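PDB 5YS9: acyl-coenzyme A oxidase 3 from Yarrowia lipolytica, which oxidises acyl-CoA thioesters with FAD to trans-2-enoyl-CoA, passing the electrons to oxygen to give hydrogen peroxide in peroxisomal fatty acid beta-oxidation. Local coordinates for residues Gly131-Ser136 with Ile228-Leu233; Thr209-Phe214 with Ile264-Val269; Pro357-Thr362 with Ile583-Leu588; Lys508-Ala513 with Leu588-Ser593. All coordinates share one frame; numbering follows the deposited sequence.

Interaction 1 of 4, residues Gly131-Ser136 with Ile228-Leu233; sequences GAIRGS and IFVVQL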
loop_
_atom_site.group_PDB
_atom_site.type_symbol
_atom_site.label_atom_id
_atom_site.label_comp_id
_atom_site.label_asym_id
_atom_site.label_seq_id
_atom_site.Cartn_x
_atom_site.Cartn_y
_atom_site.Cartn_z
ATOM N N GLY A 131 -7.920 -15.069 26.974
ATOM C CA GLY A 131 -6.805 -15.954 26.683
ATOM C C GLY A 131 -5.759 -15.984 27.747
ATOM O O GLY A 131 -5.230 -17.036 28.037
ATOM N N ALA A 132 -5.439 -14.825 28.307
ATOM C CA ALA A 132 -4.418 -14.717 29.356
ATOM C C ALA A 132 -4.871 -15.331 30.667
ATOM O O ALA A 132 -4.129 -16.077 31.244
ATOM C CB ALA A 132 -4.048 -13.274 29.582
ATOM N N ILE A 133 -6.066 -15.002 31.144
ATOM C CA ILE A 133 -6.554 -15.561 32.422
ATOM C C ILE A 133 -6.811 -17.087 32.355
ATOM O O ILE A 133 -6.601 -17.788 33.335
ATOM C CB ILE A 133 -7.787 -14.802 33.015
ATOM C CG1 ILE A 133 -8.955 -14.721 32.031
ATOM C CG2 ILE A 133 -7.408 -13.385 33.453
ATOM C CD1 ILE A 133 -10.309 -14.486 32.701
ATOM N N ARG A 134 -7.251 -17.577 31.194
ATOM C CA ARG A 134 -7.449 -19.004 30.931
ATOM C C ARG A 134 -6.107 -19.711 30.687
ATOM O O ARG A 134 -5.850 -20.737 31.266
ATOM C CB ARG A 134 -8.393 -19.196 29.758
ATOM C CG ARG A 134 -8.981 -20.604 29.579
ATOM C CD ARG A 134 -10.300 -20.562 28.788
ATOM N NE ARG A 134 -10.219 -19.680 27.594
ATOM C CZ ARG A 134 -11.209 -18.926 27.075
ATOM N NH1 ARG A 134 -12.432 -18.890 27.617
ATOM N NH2 ARG A 134 -10.965 -18.190 25.989
ATOM N N GLY A 135 -5.261 -19.142 29.847
ATOM C CA GLY A 135 -3.956 -19.692 29.572
ATOM C C GLY A 135 -2.952 -19.625 30.717
ATOM O O GLY A 135 -2.115 -20.522 30.846
ATOM N N SER A 136 -3.002 -18.578 31.540
ATOM C CA SER A 136 -1.952 -18.348 32.565
ATOM C C SER A 136 -2.396 -18.313 34.035
ATOM O O SER A 136 -1.572 -18.196 34.938
ATOM C CB SER A 136 -1.128 -17.100 32.222
ATOM O OG SER A 136 -0.439 -17.281 30.999
ATOM N N ILE A 228 2.437 -11.801 34.060
ATOM C CA ILE A 228 1.137 -11.266 33.750
ATOM C C ILE A 228 0.368 -11.095 35.048
ATOM O O ILE A 228 0.242 -12.063 35.820
ATOM C CB ILE A 228 0.338 -12.209 32.798
ATOM C CG1 ILE A 228 1.204 -12.700 31.645
ATOM C CG2 ILE A 228 -0.855 -11.479 32.234
ATOM C CD1 ILE A 228 0.482 -13.592 30.631
ATOM N N PHE A 229 -0.186 -9.884 35.243
ATOM C CA PHE A 229 -0.937 -9.503 36.474
ATOM C C PHE A 229 -2.275 -8.872 36.080
ATOM O O PHE A 229 -2.336 -8.052 35.132
ATOM C CB PHE A 229 -0.127 -8.490 37.335
ATOM C CG PHE A 229 1.275 -8.943 37.643
ATOM C CD1 PHE A 229 2.283 -8.837 36.685
ATOM C CD2 PHE A 229 1.595 -9.506 38.884
ATOM C CE1 PHE A 229 3.572 -9.284 36.940
ATOM C CE2 PHE A 229 2.897 -9.941 39.158
ATOM C CZ PHE A 229 3.882 -9.836 38.181
ATOM N N VAL A 230 -3.345 -9.209 36.805
ATOM C CA VAL A 230 -4.638 -8.567 36.561
ATOM C C VAL A 230 -4.649 -7.288 37.373
ATOM O O VAL A 230 -4.467 -7.323 38.587
ATOM C CB VAL A 230 -5.873 -9.433 36.939
ATOM C CG1 VAL A 230 -7.142 -8.761 36.438
ATOM C CG2 VAL A 230 -5.779 -10.813 36.328
ATOM N N VAL A 231 -4.875 -6.164 36.702
ATOM C CA VAL A 231 -4.976 -4.883 37.385
ATOM C C VAL A 231 -6.277 -4.269 37.016
ATOM O O VAL A 231 -6.575 -4.057 35.839
ATOM C CB VAL A 231 -3.867 -3.892 36.947
ATOM C CG1 VAL A 231 -3.989 -2.581 37.744
ATOM C CG2 VAL A 231 -2.486 -4.531 37.052
ATOM N N GLN A 232 -7.034 -3.890 38.008
ATOM C CA GLN A 232 -8.287 -3.217 37.747
ATOM C C GLN A 232 -8.002 -1.770 37.345
ATOM O O GLN A 232 -7.323 -1.051 38.078
ATOM C CB GLN A 232 -9.161 -3.278 38.992
ATOM C CG GLN A 232 -10.597 -2.900 38.714
ATOM C CD GLN A 232 -11.488 -3.061 39.913
ATOM O OE1 GLN A 232 -11.203 -3.844 40.857
ATOM N NE2 GLN A 232 -12.571 -2.313 39.898
ATOM N N LEU A 233 -8.520 -1.368 36.182
ATOM C CA LEU A 233 -8.304 -0.034 35.625
ATOM C C LEU A 233 -9.358 0.965 36.042
ATOM O O LEU A 233 -9.053 2.128 36.284
ATOM C CB LEU A 233 -8.342 -0.085 34.117
ATOM C CG LEU A 233 -7.230 -0.808 33.403
ATOM C CD1 LEU A 233 -7.424 -0.694 31.894
ATOM C CD2 LEU A 233 -5.904 -0.255 33.816
#

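Interaction 2 of 4, residues Thr209-Phe214 with Ile264-Val269; sequences THTACF and IQFTNV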
loop_
_atom_site.group_PDB
_atom_site.type_symbol
_atom_site.label_atom_id
_atom_site.label_comp_id
_atom_site.label_asym_id
_atom_site.label_seq_id
_atom_site.Cartn_x
_atom_site.Cartn_y
_atom_site.Cartn_z
ATOM N N THR A 209 -12.526 -2.166 32.085
ATOM C CA THR A 209 -12.486 -2.070 33.539
ATOM C C THR A 209 -11.248 -2.729 34.141
ATOM O O THR A 209 -10.806 -2.333 35.238
ATOM C CB THR A 209 -13.685 -2.800 34.173
ATOM O OG1 THR A 209 -13.665 -4.178 33.802
ATOM C CG2 THR A 209 -14.973 -2.192 33.704
ATOM N N HIS A 210 -10.735 -3.768 33.457
ATOM C CA HIS A 210 -9.512 -4.477 33.879
ATOM C C HIS A 210 -8.532 -4.714 32.750
ATOM O O HIS A 210 -8.888 -4.610 31.606
ATOM C CB HIS A 210 -9.835 -5.833 34.476
ATOM C CG HIS A 210 -10.690 -5.784 35.703
ATOM N ND1 HIS A 210 -12.010 -5.374 35.675
ATOM C CD2 HIS A 210 -10.448 -6.195 36.965
ATOM C CE1 HIS A 210 -12.521 -5.484 36.885
ATOM N NE2 HIS A 210 -11.592 -5.967 37.687
ATOM N N THR A 211 -7.287 -5.023 33.102
ATOM C CA THR A 211 -6.252 -5.365 32.139
ATOM C C THR A 211 -5.405 -6.526 32.613
ATOM O O THR A 211 -5.327 -6.821 33.789
ATOM C CB THR A 211 -5.338 -4.192 31.831
ATOM O OG1 THR A 211 -4.548 -4.495 30.693
ATOM C CG2 THR A 211 -4.392 -3.925 32.960
ATOM N N ALA A 212 -4.799 -7.191 31.643
ATOM C CA ALA A 212 -3.792 -8.198 31.890
ATOM C C ALA A 212 -2.477 -7.448 31.664
ATOM O O ALA A 212 -2.103 -7.201 30.531
ATOM C CB ALA A 212 -3.955 -9.334 30.915
ATOM N N CYS A 213 -1.828 -7.026 32.748
ATOM C CA CYS A 213 -0.640 -6.177 32.661
ATOM C C CYS A 213 0.636 -7.029 32.666
ATOM O O CYS A 213 0.869 -7.823 33.585
ATOM C CB CYS A 213 -0.626 -5.184 33.821
ATOM S SG CYS A 213 0.796 -4.045 33.836
ATOM N N PHE A 214 1.447 -6.854 31.640
ATOM C CA PHE A 214 2.745 -7.497 31.532
ATOM C C PHE A 214 3.794 -6.616 32.240
ATOM O O PHE A 214 3.987 -5.468 31.851
ATOM C CB PHE A 214 3.112 -7.750 30.053
ATOM C CG PHE A 214 2.316 -8.858 29.427
ATOM C CD1 PHE A 214 0.963 -8.681 29.112
ATOM C CD2 PHE A 214 2.899 -10.098 29.145
ATOM C CE1 PHE A 214 0.208 -9.715 28.557
ATOM C CE2 PHE A 214 2.140 -11.146 28.575
ATOM C CZ PHE A 214 0.794 -10.950 28.288
ATOM N N ILE A 264 -1.655 3.597 28.859
ATOM C CA ILE A 264 -1.823 3.479 30.301
ATOM C C ILE A 264 -0.492 3.715 31.038
ATOM O O ILE A 264 0.545 3.187 30.662
ATOM C CB ILE A 264 -2.350 2.085 30.731
ATOM C CG1 ILE A 264 -3.410 1.539 29.740
ATOM C CG2 ILE A 264 -2.907 2.149 32.161
ATOM C CD1 ILE A 264 -3.830 0.104 30.037
ATOM N N GLN A 265 -0.558 4.487 32.115
ATOM C CA GLN A 265 0.483 4.571 33.105
ATOM C C GLN A 265 -0.049 4.104 34.457
ATOM O O GLN A 265 -1.186 4.439 34.825
ATOM C CB GLN A 265 0.940 5.992 33.229
ATOM C CG GLN A 265 1.359 6.607 31.893
ATOM C CD GLN A 265 1.907 7.964 32.069
ATOM O OE1 GLN A 265 1.568 8.613 33.013
ATOM N NE2 GLN A 265 2.788 8.383 31.198
ATOM N N PHE A 266 0.795 3.330 35.166
ATOM C CA PHE A 266 0.575 2.878 36.547
ATOM C C PHE A 266 1.570 3.558 37.463
ATOM O O PHE A 266 2.758 3.517 37.211
ATOM C CB PHE A 266 0.843 1.383 36.661
ATOM C CG PHE A 266 0.103 0.560 35.671
ATOM C CD1 PHE A 266 0.649 0.320 34.395
ATOM C CD2 PHE A 266 -1.095 -0.025 36.004
ATOM C CE1 PHE A 266 -0.035 -0.441 33.465
ATOM C CE2 PHE A 266 -1.783 -0.807 35.071
ATOM C CZ PHE A 266 -1.262 -0.989 33.801
ATOM N N THR A 267 1.099 4.144 38.529
ATOM C CA THR A 267 1.973 4.778 39.509
ATOM C C THR A 267 1.644 4.177 40.865
ATOM O O THR A 267 0.548 4.397 41.421
ATOM C CB THR A 267 1.782 6.303 39.521
ATOM O OG1 THR A 267 1.858 6.804 38.170
ATOM C CG2 THR A 267 2.852 6.978 40.405
ATOM N N ASN A 268 2.546 3.323 41.332
ATOM C CA ASN A 268 2.437 2.725 42.650
ATOM C C ASN A 268 1.097 2.089 42.936
ATOM O O ASN A 268 0.558 2.199 44.025
ATOM C CB ASN A 268 2.850 3.749 43.703
ATOM C CG ASN A 268 4.266 4.257 43.438
ATOM O OD1 ASN A 268 5.206 3.453 43.272
ATOM N ND2 ASN A 268 4.420 5.581 43.319
ATOM N N VAL A 269 0.594 1.380 41.940
ATOM C CA VAL A 269 -0.711 0.747 42.033
ATOM C C VAL A 269 -0.558 -0.565 42.814
ATOM O O VAL A 269 0.268 -1.422 42.483
ATOM C CB VAL A 269 -1.273 0.501 40.630
ATOM C CG1 VAL A 269 -2.527 -0.335 40.657
ATOM C CG2 VAL A 269 -1.528 1.834 39.969
#

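Interaction 3 of 4, residues Pro357-Thr362 with Ile583-Leu588; sequences PLLAFT and INLANL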
loop_
_atom_site.group_PDB
_atom_site.type_symbol
_atom_site.label_atom_id
_atom_site.label_comp_id
_atom_site.label_asym_id
_atom_site.label_seq_id
_atom_site.Cartn_x
_atom_site.Cartn_y
_atom_site.Cartn_z
ATOM N N PRO A 357 -2.869 -14.573 -11.151
ATOM C CA PRO A 357 -1.923 -15.173 -10.204
ATOM C C PRO A 357 -2.316 -14.912 -8.756
ATOM O O PRO A 357 -2.135 -15.782 -7.891
ATOM C CB PRO A 357 -0.603 -14.493 -10.542
ATOM C CG PRO A 357 -0.729 -14.126 -11.971
ATOM C CD PRO A 357 -2.170 -13.720 -12.130
ATOM N N LEU A 358 -2.919 -13.744 -8.527
ATOM C CA LEU A 358 -3.315 -13.336 -7.208
ATOM C C LEU A 358 -4.567 -14.090 -6.802
ATOM O O LEU A 358 -4.736 -14.404 -5.636
ATOM C CB LEU A 358 -3.504 -11.816 -7.149
ATOM C CG LEU A 358 -2.262 -10.982 -7.589
ATOM C CD1 LEU A 358 -2.470 -9.481 -7.550
ATOM C CD2 LEU A 358 -1.094 -11.318 -6.704
ATOM N N LEU A 359 -5.439 -14.371 -7.766
ATOM C CA LEU A 359 -6.558 -15.289 -7.566
ATOM C C LEU A 359 -5.995 -16.652 -7.198
ATOM O O LEU A 359 -6.499 -17.291 -6.321
ATOM C CB LEU A 359 -7.453 -15.389 -8.822
ATOM C CG LEU A 359 -8.503 -16.512 -8.789
ATOM C CD1 LEU A 359 -9.625 -16.152 -7.833
ATOM C CD2 LEU A 359 -9.064 -16.926 -10.166
ATOM N N ALA A 360 -4.960 -17.085 -7.885
ATOM C CA ALA A 360 -4.307 -18.326 -7.544
ATOM C C ALA A 360 -3.676 -18.243 -6.163
ATOM O O ALA A 360 -3.780 -19.157 -5.379
ATOM C CB ALA A 360 -3.279 -18.670 -8.594
ATOM N N PHE A 361 -3.059 -17.114 -5.867
ATOM C CA PHE A 361 -2.412 -16.893 -4.595
ATOM C C PHE A 361 -3.404 -16.958 -3.451
ATOM O O PHE A 361 -3.098 -17.484 -2.407
ATOM C CB PHE A 361 -1.740 -15.528 -4.604
ATOM C CG PHE A 361 -0.468 -15.467 -3.832
ATOM C CD1 PHE A 361 -0.377 -16.016 -2.581
ATOM C CD2 PHE A 361 0.631 -14.839 -4.357
ATOM C CE1 PHE A 361 0.787 -15.950 -1.873
ATOM C CE2 PHE A 361 1.797 -14.761 -3.655
ATOM C CZ PHE A 361 1.879 -15.324 -2.417
ATOM N N THR A 362 -4.581 -16.387 -3.633
ATOM C CA THR A 362 -5.574 -16.414 -2.573
ATOM C C THR A 362 -6.067 -17.814 -2.239
ATOM O O THR A 362 -6.205 -18.139 -1.090
ATOM C CB THR A 362 -6.673 -15.321 -2.686
ATOM O OG1 THR A 362 -7.965 -15.880 -2.469
ATOM C CG2 THR A 362 -6.620 -14.615 -3.999
ATOM N N ILE A 583 -5.537 -27.608 -10.563
ATOM C CA ILE A 583 -4.145 -27.796 -10.996
ATOM C C ILE A 583 -3.735 -26.633 -11.881
ATOM O O ILE A 583 -2.600 -26.148 -11.777
ATOM C CB ILE A 583 -3.904 -29.173 -11.704
ATOM C CG1 ILE A 583 -3.782 -30.271 -10.644
ATOM C CG2 ILE A 583 -2.596 -29.213 -12.490
ATOM C CD1 ILE A 583 -4.203 -31.628 -11.173
ATOM N N ASN A 584 -4.658 -26.224 -12.756
ATOM C CA ASN A 584 -4.494 -25.060 -13.609
ATOM C C ASN A 584 -4.190 -23.832 -12.757
ATOM O O ASN A 584 -3.279 -23.108 -13.059
ATOM C CB ASN A 584 -5.778 -24.800 -14.447
ATOM C CG ASN A 584 -5.854 -25.605 -15.748
ATOM O OD1 ASN A 584 -6.920 -25.649 -16.337
ATOM N ND2 ASN A 584 -4.751 -26.198 -16.213
ATOM N N LEU A 585 -4.975 -23.599 -11.712
ATOM C CA LEU A 585 -4.684 -22.531 -10.747
ATOM C C LEU A 585 -3.310 -22.702 -10.135
ATOM O O LEU A 585 -2.519 -21.752 -10.133
ATOM C CB LEU A 585 -5.689 -22.496 -9.582
ATOM C CG LEU A 585 -6.828 -21.482 -9.591
ATOM C CD1 LEU A 585 -7.420 -21.398 -8.183
ATOM C CD2 LEU A 585 -6.379 -20.098 -10.061
ATOM N N ALA A 586 -3.063 -23.915 -9.605
ATOM C CA ALA A 586 -1.806 -24.243 -8.891
ATOM C C ALA A 586 -0.573 -24.045 -9.780
ATOM O O ALA A 586 0.410 -23.415 -9.378
ATOM C CB ALA A 586 -1.853 -25.659 -8.335
ATOM N N ASN A 587 -0.660 -24.522 -11.011
ATOM C CA ASN A 587 0.443 -24.331 -11.980
ATOM C C ASN A 587 0.717 -22.899 -12.271
ATOM O O ASN A 587 1.878 -22.533 -12.375
ATOM C CB ASN A 587 0.190 -25.078 -13.291
ATOM C CG ASN A 587 0.419 -26.574 -13.161
ATOM O OD1 ASN A 587 0.563 -27.120 -12.057
ATOM N ND2 ASN A 587 0.488 -27.231 -14.290
ATOM N N LEU A 588 -0.343 -22.088 -12.375
ATOM C CA LEU A 588 -0.195 -20.630 -12.600
ATOM C C LEU A 588 0.501 -20.024 -11.401
ATOM O O LEU A 588 1.521 -19.359 -11.552
ATOM C CB LEU A 588 -1.542 -19.950 -12.857
ATOM C CG LEU A 588 -1.536 -18.444 -13.159
ATOM C CD1 LEU A 588 -0.518 -18.006 -14.252
ATOM C CD2 LEU A 588 -2.943 -18.013 -13.530
#

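Interaction 4 of 4, residues Lys508-Ala513 with Leu588-Ser593; sequences KVLIEA and LFTLWS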
loop_
_atom_site.group_PDB
_atom_site.type_symbol
_atom_site.label_atom_id
_atom_site.label_comp_id
_atom_site.label_asym_id
_atom_site.label_seq_id
_atom_site.Cartn_x
_atom_site.Cartn_y
_atom_site.Cartn_z
ATOM N N LYS A 508 5.204 -32.408 -9.956
ATOM C CA LYS A 508 6.341 -33.014 -9.247
ATOM C C LYS A 508 7.663 -32.339 -9.555
ATOM O O LYS A 508 8.588 -32.343 -8.726
ATOM C CB LYS A 508 6.412 -34.529 -9.448
ATOM C CG LYS A 508 5.230 -35.238 -8.785
ATOM C CD LYS A 508 5.542 -36.696 -8.480
ATOM C CE LYS A 508 4.284 -37.559 -8.508
ATOM N NZ LYS A 508 3.992 -37.977 -9.914
ATOM N N VAL A 509 7.738 -31.729 -10.723
ATOM C CA VAL A 509 8.972 -31.115 -11.192
ATOM C C VAL A 509 9.115 -29.728 -10.562
ATOM O O VAL A 509 10.145 -29.389 -9.946
ATOM C CB VAL A 509 8.960 -31.051 -12.730
ATOM C CG1 VAL A 509 10.156 -30.281 -13.261
ATOM C CG2 VAL A 509 8.905 -32.480 -13.302
ATOM N N LEU A 510 8.046 -28.951 -10.711
ATOM C CA LEU A 510 7.934 -27.624 -10.122
ATOM C C LEU A 510 8.094 -27.689 -8.581
ATOM O O LEU A 510 8.733 -26.812 -7.983
ATOM C CB LEU A 510 6.600 -26.979 -10.516
ATOM C CG LEU A 510 6.191 -26.871 -11.999
ATOM C CD1 LEU A 510 4.792 -26.277 -12.092
ATOM C CD2 LEU A 510 7.177 -26.063 -12.828
ATOM N N ILE A 511 7.574 -28.741 -7.937
ATOM C CA ILE A 511 7.864 -28.916 -6.500
ATOM C C ILE A 511 9.379 -29.077 -6.237
ATOM O O ILE A 511 9.970 -28.395 -5.371
ATOM C CB ILE A 511 7.060 -30.065 -5.898
ATOM C CG1 ILE A 511 5.587 -29.624 -5.754
ATOM C CG2 ILE A 511 7.621 -30.467 -4.529
ATOM C CD1 ILE A 511 4.604 -30.750 -5.487
ATOM N N GLU A 512 10.002 -29.939 -7.029
ATOM C CA GLU A 512 11.417 -30.221 -6.872
ATOM C C GLU A 512 12.226 -28.931 -7.067
ATOM O O GLU A 512 13.174 -28.655 -6.333
ATOM C CB GLU A 512 11.846 -31.318 -7.851
ATOM C CG GLU A 512 13.216 -31.925 -7.578
ATOM C CD GLU A 512 13.789 -32.565 -8.828
ATOM O OE1 GLU A 512 14.685 -31.995 -9.477
ATOM O OE2 GLU A 512 13.302 -33.635 -9.209
ATOM N N ALA A 513 11.809 -28.132 -8.032
ATOM C CA ALA A 513 12.500 -26.883 -8.325
ATOM C C ALA A 513 12.453 -25.859 -7.151
ATOM O O ALA A 513 13.414 -25.149 -6.930
ATOM C CB ALA A 513 11.935 -26.274 -9.606
ATOM N N LEU A 588 -0.343 -22.088 -12.375
ATOM C CA LEU A 588 -0.195 -20.630 -12.600
ATOM C C LEU A 588 0.501 -20.024 -11.401
ATOM O O LEU A 588 1.521 -19.359 -11.552
ATOM C CB LEU A 588 -1.542 -19.950 -12.857
ATOM C CG LEU A 588 -1.536 -18.444 -13.159
ATOM C CD1 LEU A 588 -0.518 -18.006 -14.252
ATOM C CD2 LEU A 588 -2.943 -18.013 -13.530
ATOM N N PHE A 589 0.012 -20.329 -10.198
ATOM C CA PHE A 589 0.686 -19.855 -9.005
ATOM C C PHE A 589 2.184 -20.167 -9.080
ATOM O O PHE A 589 3.036 -19.267 -8.976
ATOM C CB PHE A 589 0.056 -20.440 -7.732
ATOM C CG PHE A 589 0.765 -20.035 -6.484
ATOM C CD1 PHE A 589 0.825 -18.692 -6.110
ATOM C CD2 PHE A 589 1.438 -20.978 -5.703
ATOM C CE1 PHE A 589 1.533 -18.304 -4.964
ATOM C CE2 PHE A 589 2.123 -20.593 -4.549
ATOM C CZ PHE A 589 2.160 -19.260 -4.177
ATOM N N THR A 590 2.481 -21.434 -9.317
ATOM C CA THR A 590 3.793 -21.945 -9.108
ATOM C C THR A 590 4.753 -21.440 -10.198
ATOM O O THR A 590 5.905 -21.049 -9.903
ATOM C CB THR A 590 3.766 -23.487 -9.003
ATOM O OG1 THR A 590 3.000 -23.901 -7.856
ATOM C CG2 THR A 590 5.170 -24.038 -8.877
ATOM N N LEU A 591 4.281 -21.438 -11.446
ATOM C CA LEU A 591 5.096 -20.967 -12.559
ATOM C C LEU A 591 5.269 -19.450 -12.558
ATOM O O LEU A 591 6.300 -18.923 -12.986
ATOM C CB LEU A 591 4.476 -21.437 -13.848
ATOM C CG LEU A 591 4.600 -22.971 -14.016
ATOM C CD1 LEU A 591 3.547 -23.521 -14.939
ATOM C CD2 LEU A 591 5.990 -23.326 -14.542
ATOM N N TRP A 592 4.235 -18.746 -12.100
ATOM C CA TRP A 592 4.302 -17.310 -11.960
ATOM C C TRP A 592 5.389 -16.983 -10.904
ATOM O O TRP A 592 6.284 -16.159 -11.159
ATOM C CB TRP A 592 2.901 -16.722 -11.634
ATOM C CG TRP A 592 2.938 -15.314 -11.206
ATOM C CD1 TRP A 592 3.135 -14.225 -11.993
ATOM C CD2 TRP A 592 2.809 -14.839 -9.877
ATOM N NE1 TRP A 592 3.129 -13.102 -11.249
ATOM C CE2 TRP A 592 2.935 -13.430 -9.934
ATOM C CE3 TRP A 592 2.626 -15.461 -8.633
ATOM C CZ2 TRP A 592 2.873 -12.608 -8.787
ATOM C CZ3 TRP A 592 2.578 -14.640 -7.475
ATOM C CH2 TRP A 592 2.700 -13.223 -7.570
ATOM N N SER A 593 5.329 -17.689 -9.766
ATOM C CA SER A 593 6.298 -17.530 -8.685
ATOM C C SER A 593 7.730 -17.761 -9.130
ATOM O O SER A 593 8.638 -17.082 -8.648
ATOM C CB SER A 593 6.001 -18.501 -7.555
ATOM O OG SER A 593 4.727 -18.286 -7.019
#

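Interaction 1 of 4, residues Gly131-Ser136 with Ile228-Leu233
Ile228 and Ser136 meet because the isoleucine is stretched out: its CG1 lies beside the backbone N (chi1 -46°) and its second torsion is fully extended (chi2 -178°), which carries CD1 out to Ser136. There Ile228 CD1 rests 3.8 Å from Ser136 OG and 4.2 Å from Ser136 CB, a van der Waals contact of a methyl against the serine's outer atoms. Two residues along the strand, Val230 meets Ile133 of the helix, whose CG1 lies between its backbone N and carbonyl carbon (chi1 55°); this puts CG2 beside the backbone N, the branch that touches Val230. Ile133 CG2 lies 4.2 Å from Val230 CG2, methyl to methyl, the two side chains crossing obliquely. Both contacts are light, and they join the N-terminal helical domain to the middle beta domain of the acyl-CoA oxidase fold. Leu277, in a loop, fills in between them, lying against Ile133, Ser136 and Ile228, and its backbone pairs with that of Ile228. Trp145 of helix 139-147 covers Ile133 and Val230 together, while strand 210-219 pairs antiparallel with strand 222-232 and puts Phe214 against Ile228.

Interaction 2 of 4, residues Thr209-Phe214 with Ile264-Val269
Cys213 and Phe266 sit on strands that face each other instead of pairing, their CA atoms 9.9 Å apart and each side chain leaving its backbone toward the other strand. The sulfur of Cys213 stands anti to its own backbone N (chi1 -179°) and reaches the far end of the phenylalanine, 3.7 Å from both Phe266 CZ and Phe266 CE1. Measured to the ring centroid, Cys213 SG is 4.2 Å away and 33° off the ring normal: a sulfur-aromatic contact made at a slant. On the other side of the ring plane, Ile264 CG2 lies 3.9 Å above the Phe266 ring, offset toward its rim. Thr211 adds a third approach, its CG2 coming up at the ring edge, near the plane, 4.4 Å from Phe266 CZ. This is the interior of the beta domain found in acyl-CoA dehydrogenases and oxidases, where a mixed sheet curls so that strands 210-219 and 262-272 bring their inner residues together. Ile189 and Lys198, from two further strands, also pack on both Cys213 and Phe266. The hydroxyl of Thr211 makes a weak hydrogen bond to Cys159 O, and its side chain lies about 8 Å from a bound FAD. Where strand 210-219 begins, Thr209 OG1 meets His210 ND1 in the plane of the imidazole at 2.8 Å, and Thr209 OG1 also bonds to Tyr157 N.

Interaction 3 of 4, residues Pro357-Thr362 with Ile583-Leu588
Pro357 O accepts the backbone N-H of Phe361 at 2.6 Å, closing the helical turn that carries Ala360 into the contact, while the proline itself lies against Leu588. The two helices pass closely, their short axes 8.7 Å apart at the nearest point and crossing at -108°. The small Ala360 fits this approach: its CB comes 3.5 Å from Leu585 O, so that the methyl rests almost on the backbone of helix 579-596. Leu585 then folds over the same spot, with CD2 3.7 Å from Ala360 CB and equally near Ala360 CA; a first torsion of -100°, off the staggered positions, brings CD2 there. The same Leu585 CD2 also meets Leu359 CD2 at 4.2 Å, where the two leucine side chains cross at about a right angle. One turn on, Leu588 has CG opposite its backbone N (chi1 -178°) and brings CD2 to 4.2 Å from Pro357 N; a proline nitrogen carries no hydrogen, so a methyl can lie there without covering a donor. On another side of helix 579-596, Asn587 is held by Tyr567, Tyr622 and the carbonyl of Lys505. The contact thus joins helix 349-385, of the C-alpha1 region, to a helix of the C-terminal region, about 13 Å from FAD at the Pro357 side chain. The interface side chains are all aliphatic, so the fit depends on methyl shape and on the smallness of Ala360, with no directional bond between these two segments.

Interaction 4 of 4, residues Lys508-Ala513 with Leu588-Ser593
Leu510 lays both of its methyls on Leu591 and its CB on Thr590, and is the one residue of 508-513 that reaches across. Leu510 CD2 presses on Leu591 CD2 at 3.4 Å, a tight methyl pair, while Leu510 CD1 sits 3.8 Å from Leu591 CG. The two leucines cross at about a right angle, and Leu510 CD1 lies 4.0 Å from Leu591 CD2. Lower on the same side chain, Leu510 CB meets Thr590 CG2 at 3.7 Å. Thr590 offers its methyl here because CG2 lies anti to the backbone N, which turns OG1 back along its own helix to bond to Ala586 O; the hydroxyl is therefore satisfied without taking part. Replacing Leu591 with an alanine would probably open a gap beside the two Leu510 methyls and let the end of that side chain turn. Further along the helix, Ser593 OG donates to Phe589 O at 2.8 Å from above the carbonyl plane (42° out of it), and Phe589 O also accepts from Ser593 N. The same Ser593 OG lies above one face of the Phe589 ring, offset toward its rim, and has a further partner in Arg559 NE. The contact sits within the C-terminal helical region: Tyr567 of helix 547-573 covers both Leu510 and Thr590, Val619 and Tyr622 of helix 609-628 lie against Leu591, and helix 349-385 packs on the other flank of helix 579-596 through Ala360 on Phe589.

The four contacts form two pairs, on opposite sides of the chain's centre. Interactions 1 and 2, with centres 11 Å apart, share the curled sheet of the beta domain: strands 210-219 and 222-232 are neighbours, and the segments of the two interactions alternate along the chain. Interaction 1 ties this sheet to the N-terminal helices; interaction 2 lies within it. Interactions 3 and 4 come later in sequence, also with centres 11 Å apart. Both use helix 579-596 and share Leu588, their segments again alternate, and Pro357 and Phe361 pack on Trp592. The pairs are 43 to 51 Å apart between centres, so the beta domain and the helical part are each held by local contacts.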